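Local coordinates for putative sarcosine dimethylglycine methyltransferase (PDB 2O57), which probably catalyses the S-adenosylmethionine-dependent methylation of glycine derivatives such as sarcosine and dimethylglycine, at residues D158-S163 and G215-L220; K168-C173 and M289-S294; A71-M76 and R230-P235. All coordinates share one frame; numbering follows the deposited sequence.

Interaction 1: residues D158-S163 and G215-L220; sequences DAFLHS and GLYRSL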
loop_
_atom_site.group_PDB
_atom_site.type_symbol
_atom_site.label_atom_id
_atom_site.label_comp_id
_atom_site.label_asym_id
_atom_site.label_seq_id
_atom_site.Cartn_x
_atom_site.Cartn_y
_atom_site.Cartn_z
ATOM N N ASP A 158 -14.412 -0.160 2.841
ATOM C CA ASP A 158 -14.776 0.453 4.140
ATOM C C ASP A 158 -16.065 -0.114 4.733
ATOM O O ASP A 158 -16.734 0.546 5.508
ATOM C CB ASP A 158 -14.874 1.987 3.999
ATOM C CG ASP A 158 -13.564 2.612 3.476
ATOM O OD1 ASP A 158 -12.516 1.910 3.472
ATOM O OD2 ASP A 158 -13.599 3.799 3.099
ATOM N N ALA A 159 -16.390 -1.345 4.375
ATOM C CA ALA A 159 -17.632 -1.975 4.851
ATOM C C ALA A 159 -17.447 -2.891 6.062
ATOM O O ALA A 159 -18.389 -3.084 6.838
ATOM C CB ALA A 159 -18.259 -2.756 3.718
ATOM N N PHE A 160 -16.283 -3.532 6.175
ATOM C CA PHE A 160 -16.048 -4.559 7.226
ATOM C C PHE A 160 -16.013 -3.898 8.617
ATOM O O PHE A 160 -16.326 -4.547 9.615
ATOM C CB PHE A 160 -14.707 -5.283 6.990
ATOM C CG PHE A 160 -14.716 -6.361 5.895
ATOM C CD1 PHE A 160 -15.688 -6.410 4.873
ATOM C CD2 PHE A 160 -13.728 -7.342 5.907
ATOM C CE1 PHE A 160 -15.641 -7.407 3.873
ATOM C CE2 PHE A 160 -13.675 -8.331 4.931
ATOM C CZ PHE A 160 -14.648 -8.366 3.903
ATOM N N LEU A 161 -15.665 -2.604 8.659
ATOM C CA LEU A 161 -15.623 -1.811 9.902
ATOM C C LEU A 161 -16.824 -2.088 10.823
ATOM O O LEU A 161 -16.651 -2.276 12.031
ATOM C CB LEU A 161 -15.530 -0.283 9.597
ATOM C CG LEU A 161 -15.621 0.721 10.772
ATOM C CD1 LEU A 161 -14.445 0.547 11.687
ATOM C CD2 LEU A 161 -15.649 2.157 10.289
ATOM N N HIS A 162 -18.021 -2.104 10.250
ATOM C CA HIS A 162 -19.262 -2.200 11.012
ATOM C C HIS A 162 -19.726 -3.630 11.300
ATOM O O HIS A 162 -20.629 -3.874 12.132
ATOM C CB HIS A 162 -20.345 -1.432 10.262
ATOM C CG HIS A 162 -19.947 -0.025 9.931
ATOM N ND1 HIS A 162 -19.744 0.934 10.903
ATOM C CD2 HIS A 162 -19.688 0.575 8.745
ATOM C CE1 HIS A 162 -19.404 2.074 10.327
ATOM N NE2 HIS A 162 -19.354 1.882 9.018
ATOM N N SER A 163 -19.100 -4.585 10.627
ATOM C CA SER A 163 -19.487 -5.961 10.770
ATOM C C SER A 163 -18.997 -6.531 12.082
ATOM O O SER A 163 -17.797 -6.476 12.389
ATOM C CB SER A 163 -18.910 -6.771 9.621
ATOM O OG SER A 163 -19.642 -7.952 9.453
ATOM N N GLY A 215 -3.284 -7.164 11.166
ATOM C CA GLY A 215 -2.841 -8.443 11.742
ATOM C C GLY A 215 -4.020 -9.386 11.956
ATOM O O GLY A 215 -3.934 -10.584 11.644
ATOM N N LEU A 216 -5.129 -8.853 12.478
ATOM C CA LEU A 216 -6.315 -9.703 12.709
ATOM C C LEU A 216 -6.899 -10.232 11.387
ATOM O O LEU A 216 -7.169 -11.421 11.259
ATOM C CB LEU A 216 -7.410 -8.973 13.482
ATOM C CG LEU A 216 -8.749 -9.712 13.684
ATOM C CD1 LEU A 216 -8.645 -11.033 14.480
ATOM C CD2 LEU A 216 -9.732 -8.731 14.393
ATOM N N TYR A 217 -7.112 -9.328 10.433
ATOM C CA TYR A 217 -7.646 -9.722 9.128
ATOM C C TYR A 217 -6.770 -10.787 8.450
ATOM O O TYR A 217 -7.283 -11.740 7.862
ATOM C CB TYR A 217 -7.815 -8.493 8.230
ATOM C CG TYR A 217 -9.017 -7.616 8.616
ATOM C CD1 TYR A 217 -9.744 -7.851 9.792
ATOM C CD2 TYR A 217 -9.408 -6.561 7.812
ATOM C CE1 TYR A 217 -10.854 -7.032 10.145
ATOM C CE2 TYR A 217 -10.519 -5.750 8.141
ATOM C CZ TYR A 217 -11.221 -5.989 9.323
ATOM O OH TYR A 217 -12.313 -5.163 9.629
ATOM N N ARG A 218 -5.450 -10.630 8.533
ATOM C CA ARG A 218 -4.535 -11.622 7.941
ATOM C C ARG A 218 -4.711 -13.004 8.587
ATOM O O ARG A 218 -4.739 -14.038 7.887
ATOM C CB ARG A 218 -3.091 -11.154 8.073
ATOM C CG ARG A 218 -2.025 -12.138 7.546
ATOM C CD ARG A 218 -0.629 -11.431 7.488
ATOM N NE ARG A 218 -0.157 -11.180 8.852
ATOM C CZ ARG A 218 1.031 -10.686 9.181
ATOM N NH1 ARG A 218 1.924 -10.366 8.245
ATOM N NH2 ARG A 218 1.337 -10.532 10.461
ATOM N N SER A 219 -4.820 -13.009 9.923
ATOM C CA SER A 219 -4.993 -14.233 10.704
ATOM C C SER A 219 -6.319 -14.921 10.379
ATOM O O SER A 219 -6.373 -16.127 10.139
ATOM C CB SER A 219 -4.959 -13.901 12.205
ATOM O OG SER A 219 -5.265 -15.070 12.949
ATOM N N LEU A 220 -7.400 -14.153 10.389
ATOM C CA LEU A 220 -8.734 -14.675 10.022
ATOM C C LEU A 220 -8.744 -15.171 8.590
ATOM O O LEU A 220 -9.213 -16.276 8.322
ATOM C CB LEU A 220 -9.825 -13.611 10.221
ATOM C CG LEU A 220 -10.098 -13.127 11.661
ATOM C CD1 LEU A 220 -11.124 -11.966 11.642
ATOM C CD2 LEU A 220 -10.618 -14.284 12.535
#

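Interaction 2: residues K168-C173 and M289-S294; sequences KVFQEC and MLFRKS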
loop_
_atom_site.group_PDB
_atom_site.type_symbol
_atom_site.label_atom_id
_atom_site.label_comp_id
_atom_site.label_asym_id
_atom_site.label_seq_id
_atom_site.Cartn_x
_atom_site.Cartn_y
_atom_site.Cartn_z
ATOM N N LYS A 168 -16.761 -14.934 10.746
ATOM C CA LYS A 168 -17.822 -15.358 9.829
ATOM C C LYS A 168 -17.793 -14.631 8.464
ATOM O O LYS A 168 -17.988 -15.274 7.430
ATOM C CB LYS A 168 -19.195 -15.241 10.514
ATOM C CG LYS A 168 -20.362 -15.797 9.705
ATOM C CD LYS A 168 -20.156 -17.265 9.308
ATOM C CE LYS A 168 -21.440 -17.780 8.641
ATOM N NZ LYS A 168 -21.244 -19.149 8.138
ATOM N N VAL A 169 -17.501 -13.320 8.473
ATOM C CA VAL A 169 -17.272 -12.523 7.240
ATOM C C VAL A 169 -16.212 -13.185 6.364
ATOM O O VAL A 169 -16.455 -13.491 5.200
ATOM C CB VAL A 169 -16.836 -11.064 7.560
ATOM C CG1 VAL A 169 -16.563 -10.259 6.267
ATOM C CG2 VAL A 169 -17.910 -10.366 8.417
ATOM N N PHE A 170 -15.052 -13.441 6.935
ATOM C CA PHE A 170 -13.982 -14.065 6.161
ATOM C C PHE A 170 -14.327 -15.505 5.736
ATOM O O PHE A 170 -13.948 -15.915 4.660
ATOM C CB PHE A 170 -12.633 -13.979 6.911
ATOM C CG PHE A 170 -11.952 -12.643 6.751
ATOM C CD1 PHE A 170 -11.188 -12.358 5.592
ATOM C CD2 PHE A 170 -12.042 -11.685 7.753
ATOM C CE1 PHE A 170 -10.582 -11.103 5.428
ATOM C CE2 PHE A 170 -11.417 -10.450 7.629
ATOM C CZ PHE A 170 -10.685 -10.142 6.455
ATOM N N GLN A 171 -15.083 -16.250 6.554
ATOM C CA GLN A 171 -15.497 -17.607 6.161
ATOM C C GLN A 171 -16.412 -17.543 4.908
ATOM O O GLN A 171 -16.312 -18.388 4.007
ATOM C CB GLN A 171 -16.219 -18.330 7.318
ATOM C CG GLN A 171 -15.262 -18.819 8.416
ATOM C CD GLN A 171 -15.980 -19.361 9.621
ATOM O OE1 GLN A 171 -17.101 -18.959 9.918
ATOM N NE2 GLN A 171 -15.340 -20.277 10.331
ATOM N N GLU A 172 -17.354 -16.606 4.920
ATOM C CA GLU A 172 -18.263 -16.405 3.786
ATOM C C GLU A 172 -17.511 -15.940 2.551
ATOM O O GLU A 172 -17.798 -16.400 1.459
ATOM C CB GLU A 172 -19.385 -15.414 4.126
ATOM C CG GLU A 172 -20.477 -16.004 5.044
ATOM C CD GLU A 172 -21.214 -17.101 4.316
ATOM O OE1 GLU A 172 -22.120 -16.788 3.517
ATOM O OE2 GLU A 172 -20.875 -18.279 4.509
ATOM N N CYS A 173 -16.565 -15.008 2.729
ATOM C CA CYS A 173 -15.740 -14.547 1.594
ATOM C C CYS A 173 -15.021 -15.730 0.928
ATOM O O CYS A 173 -15.066 -15.878 -0.310
ATOM C CB CYS A 173 -14.753 -13.452 1.995
ATOM S SG CYS A 173 -15.547 -11.841 2.389
HETATM N N MSE A 289 -5.978 -4.381 1.732
HETATM C CA MSE A 289 -5.408 -5.721 1.600
HETATM C C MSE A 289 -5.905 -6.459 0.367
HETATM O O MSE A 289 -7.023 -6.260 -0.063
HETATM C CB MSE A 289 -5.741 -6.591 2.806
HETATM C CG MSE A 289 -5.678 -5.855 4.139
HETATM SE SE MSE A 289 -6.289 -6.833 5.679
HETATM C CE MSE A 289 -4.832 -8.153 5.864
ATOM N N LEU A 290 -5.067 -7.341 -0.168
ATOM C CA LEU A 290 -5.510 -8.270 -1.197
ATOM C C LEU A 290 -5.187 -9.676 -0.749
ATOM O O LEU A 290 -4.110 -9.949 -0.178
ATOM C CB LEU A 290 -4.863 -7.987 -2.537
ATOM C CG LEU A 290 -5.528 -6.912 -3.407
ATOM C CD1 LEU A 290 -5.045 -5.481 -2.913
ATOM C CD2 LEU A 290 -5.030 -7.211 -4.772
ATOM N N PHE A 291 -6.136 -10.565 -0.999
ATOM C CA PHE A 291 -6.016 -11.964 -0.618
ATOM C C PHE A 291 -6.251 -12.813 -1.839
ATOM O O PHE A 291 -6.920 -12.373 -2.780
ATOM C CB PHE A 291 -7.099 -12.351 0.391
ATOM C CG PHE A 291 -7.154 -11.486 1.624
ATOM C CD1 PHE A 291 -6.343 -11.763 2.722
ATOM C CD2 PHE A 291 -8.056 -10.428 1.699
ATOM C CE1 PHE A 291 -6.420 -10.979 3.884
ATOM C CE2 PHE A 291 -8.151 -9.649 2.856
ATOM C CZ PHE A 291 -7.329 -9.924 3.946
ATOM N N ARG A 292 -5.719 -14.028 -1.831
ATOM C CA ARG A 292 -6.127 -15.004 -2.822
ATOM C C ARG A 292 -6.581 -16.291 -2.132
ATOM O O ARG A 292 -6.002 -16.703 -1.125
ATOM C CB ARG A 292 -5.006 -15.290 -3.824
ATOM C CG ARG A 292 -5.435 -16.205 -4.981
ATOM C CD ARG A 292 -4.309 -16.586 -5.945
ATOM N NE ARG A 292 -3.740 -15.488 -6.729
ATOM C CZ ARG A 292 -4.230 -14.979 -7.868
ATOM N NH1 ARG A 292 -5.389 -15.406 -8.418
ATOM N NH2 ARG A 292 -3.545 -14.012 -8.457
ATOM N N LYS A 293 -7.634 -16.910 -2.656
ATOM C CA LYS A 293 -8.074 -18.216 -2.176
ATOM C C LYS A 293 -7.134 -19.348 -2.686
ATOM O O LYS A 293 -7.363 -19.953 -3.749
ATOM C CB LYS A 293 -9.518 -18.501 -2.589
ATOM C CG LYS A 293 -10.069 -19.791 -1.999
ATOM C CD LYS A 293 -11.604 -19.917 -2.238
ATOM C CE LYS A 293 -12.119 -21.321 -1.915
ATOM N NZ LYS A 293 -13.616 -21.400 -2.143
ATOM N N SER A 294 -6.065 -19.576 -1.929
ATOM C CA SER A 294 -5.041 -20.592 -2.226
ATOM C C SER A 294 -4.212 -20.748 -0.967
ATOM O O SER A 294 -4.156 -19.835 -0.126
ATOM C CB SER A 294 -4.114 -20.182 -3.394
ATOM O OG SER A 294 -3.463 -18.954 -3.109
#

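Interaction 3: residues A71-M76 and R230-P235; sequences ASELAM and RTFSRP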
loop_
_atom_site.group_PDB
_atom_site.type_symbol
_atom_site.label_atom_id
_atom_site.label_comp_id
_atom_site.label_asym_id
_atom_site.label_seq_id
_atom_site.Cartn_x
_atom_site.Cartn_y
_atom_site.Cartn_z
ATOM N N ALA A 71 -8.436 -0.746 -7.934
ATOM C CA ALA A 71 -8.730 -1.466 -9.162
ATOM C C ALA A 71 -7.415 -1.857 -9.863
ATOM O O ALA A 71 -7.292 -2.948 -10.380
ATOM C CB ALA A 71 -9.606 -0.641 -10.061
ATOM N N SER A 72 -6.421 -0.970 -9.824
ATOM C CA SER A 72 -5.123 -1.281 -10.413
ATOM C C SER A 72 -4.434 -2.444 -9.695
ATOM O O SER A 72 -3.859 -3.308 -10.345
ATOM C CB SER A 72 -4.240 -0.021 -10.450
ATOM O OG SER A 72 -2.972 -0.311 -11.019
ATOM N N GLU A 73 -4.528 -2.487 -8.362
ATOM C CA GLU A 73 -3.920 -3.552 -7.564
ATOM C C GLU A 73 -4.616 -4.868 -7.953
ATOM O O GLU A 73 -3.958 -5.844 -8.272
ATOM C CB GLU A 73 -4.040 -3.267 -6.048
ATOM C CG GLU A 73 -3.258 -1.990 -5.573
ATOM C CD GLU A 73 -1.766 -2.183 -5.507
ATOM O OE1 GLU A 73 -1.293 -3.346 -5.597
ATOM O OE2 GLU A 73 -1.047 -1.186 -5.358
ATOM N N LEU A 74 -5.944 -4.854 -7.981
ATOM C CA LEU A 74 -6.725 -6.013 -8.364
ATOM C C LEU A 74 -6.408 -6.477 -9.799
ATOM O O LEU A 74 -6.294 -7.671 -10.054
ATOM C CB LEU A 74 -8.212 -5.693 -8.234
ATOM C CG LEU A 74 -9.209 -6.838 -8.088
ATOM C CD1 LEU A 74 -8.767 -7.862 -7.034
ATOM C CD2 LEU A 74 -10.584 -6.234 -7.693
ATOM N N ALA A 75 -6.284 -5.536 -10.732
ATOM C CA ALA A 75 -6.004 -5.875 -12.142
ATOM C C ALA A 75 -4.668 -6.620 -12.319
ATOM O O ALA A 75 -4.545 -7.536 -13.169
ATOM C CB ALA A 75 -6.046 -4.619 -13.023
HETATM N N MSE A 76 -3.670 -6.229 -11.509
HETATM C CA MSE A 76 -2.340 -6.876 -11.547
HETATM C C MSE A 76 -2.433 -8.367 -11.192
HETATM O O MSE A 76 -1.560 -9.140 -11.574
HETATM C CB MSE A 76 -1.328 -6.157 -10.614
HETATM C CG MSE A 76 -0.999 -4.714 -11.032
HETATM SE SE MSE A 76 0.034 -4.688 -12.644
HETATM C CE MSE A 76 1.808 -4.830 -11.863
ATOM N N ARG A 230 -0.741 -8.842 -0.299
ATOM C CA ARG A 230 -0.149 -7.542 0.007
ATOM C C ARG A 230 -1.041 -6.752 0.964
ATOM O O ARG A 230 -2.269 -6.958 0.991
ATOM C CB ARG A 230 0.093 -6.755 -1.282
ATOM C CG ARG A 230 -1.171 -6.459 -2.119
ATOM C CD ARG A 230 -0.844 -5.902 -3.495
ATOM N NE ARG A 230 -0.570 -6.987 -4.453
ATOM C CZ ARG A 230 -0.952 -6.999 -5.730
ATOM N NH1 ARG A 230 -1.605 -5.970 -6.281
ATOM N NH2 ARG A 230 -0.669 -8.049 -6.486
ATOM N N THR A 231 -0.429 -5.831 1.715
ATOM C CA THR A 231 -1.143 -4.934 2.615
ATOM C C THR A 231 -0.606 -3.498 2.550
ATOM O O THR A 231 0.550 -3.248 2.103
ATOM C CB THR A 231 -1.140 -5.437 4.083
ATOM O OG1 THR A 231 0.181 -5.420 4.622
ATOM C CG2 THR A 231 -1.679 -6.859 4.191
ATOM N N PHE A 232 -1.458 -2.566 2.991
ATOM C CA PHE A 232 -1.227 -1.148 2.881
ATOM C C PHE A 232 -1.791 -0.528 4.150
ATOM O O PHE A 232 -2.863 -0.928 4.629
ATOM C CB PHE A 232 -1.976 -0.561 1.650
ATOM C CG PHE A 232 -1.643 -1.237 0.331
ATOM C CD1 PHE A 232 -0.668 -0.707 -0.519
ATOM C CD2 PHE A 232 -2.312 -2.391 -0.074
ATOM C CE1 PHE A 232 -0.349 -1.348 -1.744
ATOM C CE2 PHE A 232 -1.984 -3.037 -1.275
ATOM C CZ PHE A 232 -1.017 -2.518 -2.113
ATOM N N SER A 233 -1.056 0.415 4.724
ATOM C CA SER A 233 -1.550 1.164 5.889
ATOM C C SER A 233 -1.303 2.619 5.542
ATOM O O SER A 233 -0.155 3.007 5.248
ATOM C CB SER A 233 -0.811 0.736 7.167
ATOM O OG SER A 233 -1.114 1.610 8.257
ATOM N N ARG A 234 -2.379 3.402 5.502
ATOM C CA ARG A 234 -2.270 4.801 5.127
ATOM C C ARG A 234 -2.905 5.656 6.211
ATOM O O ARG A 234 -4.033 6.138 6.007
ATOM C CB ARG A 234 -2.975 5.034 3.797
ATOM C CG ARG A 234 -2.338 4.246 2.622
ATOM C CD ARG A 234 -3.152 4.460 1.356
ATOM N NE ARG A 234 -2.738 3.607 0.237
ATOM C CZ ARG A 234 -1.881 3.996 -0.698
ATOM N NH1 ARG A 234 -1.324 5.229 -0.662
ATOM N NH2 ARG A 234 -1.604 3.159 -1.697
ATOM N N PRO A 235 -2.197 5.860 7.353
ATOM C CA PRO A 235 -2.788 6.762 8.369
ATOM C C PRO A 235 -2.857 8.217 7.873
ATOM O O PRO A 235 -3.730 8.975 8.314
ATOM C CB PRO A 235 -1.860 6.606 9.580
ATOM C CG PRO A 235 -0.532 6.148 8.986
ATOM C CD PRO A 235 -0.893 5.294 7.795
HETATM O O HOH W 1 0.185 -9.367 -9.202
#

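Interaction 1: residues D158-S163 and G215-L220
Y217 stretches from helix 214-223 to F160, in the loop that follows strand 151-157, and the pair carries nearly all of the small buried surface, 96 Å² with both sides summed. Along the helix, G215 comes first, close to its start, where the backbone N is taken up by the carboxylate of D192. The contact itself falls to Y217 in the same turn. With chi1 at -74°, CG stands beside the backbone N and the side chain runs straight at the loop, while chi2 of 8° keeps CA close to the plane of the ring. A tyrosine suits this place because it is long enough to bridge the 10.0 Å between F160 CA and Y217 CA and carries a hydroxyl at its far end. Its OH meets CB of F160 at 3.6 Å, beside the start of the next peptide, with F160 C 4.0 Å from the same Y217 OH. Behind this the rings themselves are farther apart, F160 CD2 lying 4.2 Å from Y217 CE2, obliquely placed. D187 of strand 181-190 explains why the hydroxyl can be buried: its OD2 is hydrogen-bonded to Y217 OH and its OD1 accepts from L161 N, so one carboxylate clasps both segments. F170 adds an edge-to-face partner to each of the two rings. One residue on, R218 points away from the loop and forms a salt bridge with E191 of the second subunit, and L220, three residues beyond Y217, rests on K166. The arrangement is that of a class I, Rossmann-like methyltransferase, in which the loop after the fourth strand lies at the carboxyl ends of the parallel strands; consistent with this, F160 lies near the glycine-rich turn expected to hold the cofactor.

Interaction 2: residues K168-C173 and M289-S294
F170 of helix 166-176 directs the edge of its ring at the face of F291 on strand 284-293, an offset edge-to-face pair with the planes at 79° and the centroids 5.6 Å apart. The approach is led by one corner: F170 CE1 sits 3.8 Å from both CZ and CE2 of F291, and F291 CE2 lies in the plane of the F170 ring. Because the point of contact is at the rim of F291, not over its centre, the rings meet as a T with its stem displaced. Both side chains have CG anti to the carbonyl carbon (chi1 -81° for F170, -55° for F291), which sends each ring from its backbone toward the other, and the two side chains cross at about a right angle. Phenylalanine fits here because both positions are buried and apolar, and a C-H edge against a ring face gains a weak electrostatic attraction without a polar group. Around the pair, M183 of strand 181-190 touches both rings, L220 and A221 of helix 214-223 close on F170 and F291 respectively, and T228 of strand 226-233 lies beside F291, so that the rings fill the layer between two helices and three adjacent strands.

Interaction 3: residues A71-M76 and R230-P235
The salt bridge between E73 and R230 ties helix 59-76 to strand 226-233, the outermost strand of this chain's Rossmann-like methyltransferase sheet, through which the sheet continues into the second subunit. Helix and strand run nearly antiparallel, 168° between their short axes and 11.9 Å apart, a gap that the long side chains of E73 and R230 close between them, with F232 beside them. R230 reaches across with a side chain that bends at chi3 (85°), which swings the guanidinium onto the helix. There NH1 lies close to two oxygens of one residue: R230 NH1 is 2.7 Å from E73 OE1 and 3.1 Å from the main-chain E73 O, the latter bond weak. Neither bond is straight. OE1 offers its anti lone pair and sits 26° out of the guanidinium plane, the two flat groups being steeply inclined to each other. The other carboxylate oxygen lies obliquely beside F232, whose CZ is 3.5 Å from E73 OE2 and equally close to E73 CD. A water joins the far end of the guanidinium to the helix, 3.0 Å from M76 O and 3.1 Å from R230 NH2, through weak bonds. Glutamate suits this buried spot because each of its oxygens has a donor: W69 NE1 binds OE2, and R234 of the second subunit also reaches OE1, which should favour the charged form. R230 NH2 likewise pairs with D236 of the second subunit. Within the chain, A71 packs on helix 95-104 and strand 151-157, and L74 on strand 151-157, while strand 226-233 has strand 284-293 on one side and, at residues 231-233, an antiparallel strand of the second subunit on the other.

In the fold
All three contacts are buried, but they lie in different layers of the fold. Interactions 1 and 2 are on the same side of the chain's centre and touch, Y217 CB lying 3.4 Å from M289 SE; they form one aromatic cluster between helices 166-176 and 214-223 and the sheet, apolar except where a hydroxyl meets a carboxylate. Interaction 3 is ionic, suited to a subunit interface where charges from both chains alternate. Its link to interaction 2 is the sheet itself, since strands 284-293 and 226-233 are neighbours and L290 N probably bonds to R230 O at 3.1 Å. Interactions 1 and 3 do not touch, although strand 226-233 follows helix 214-223 after a short turn.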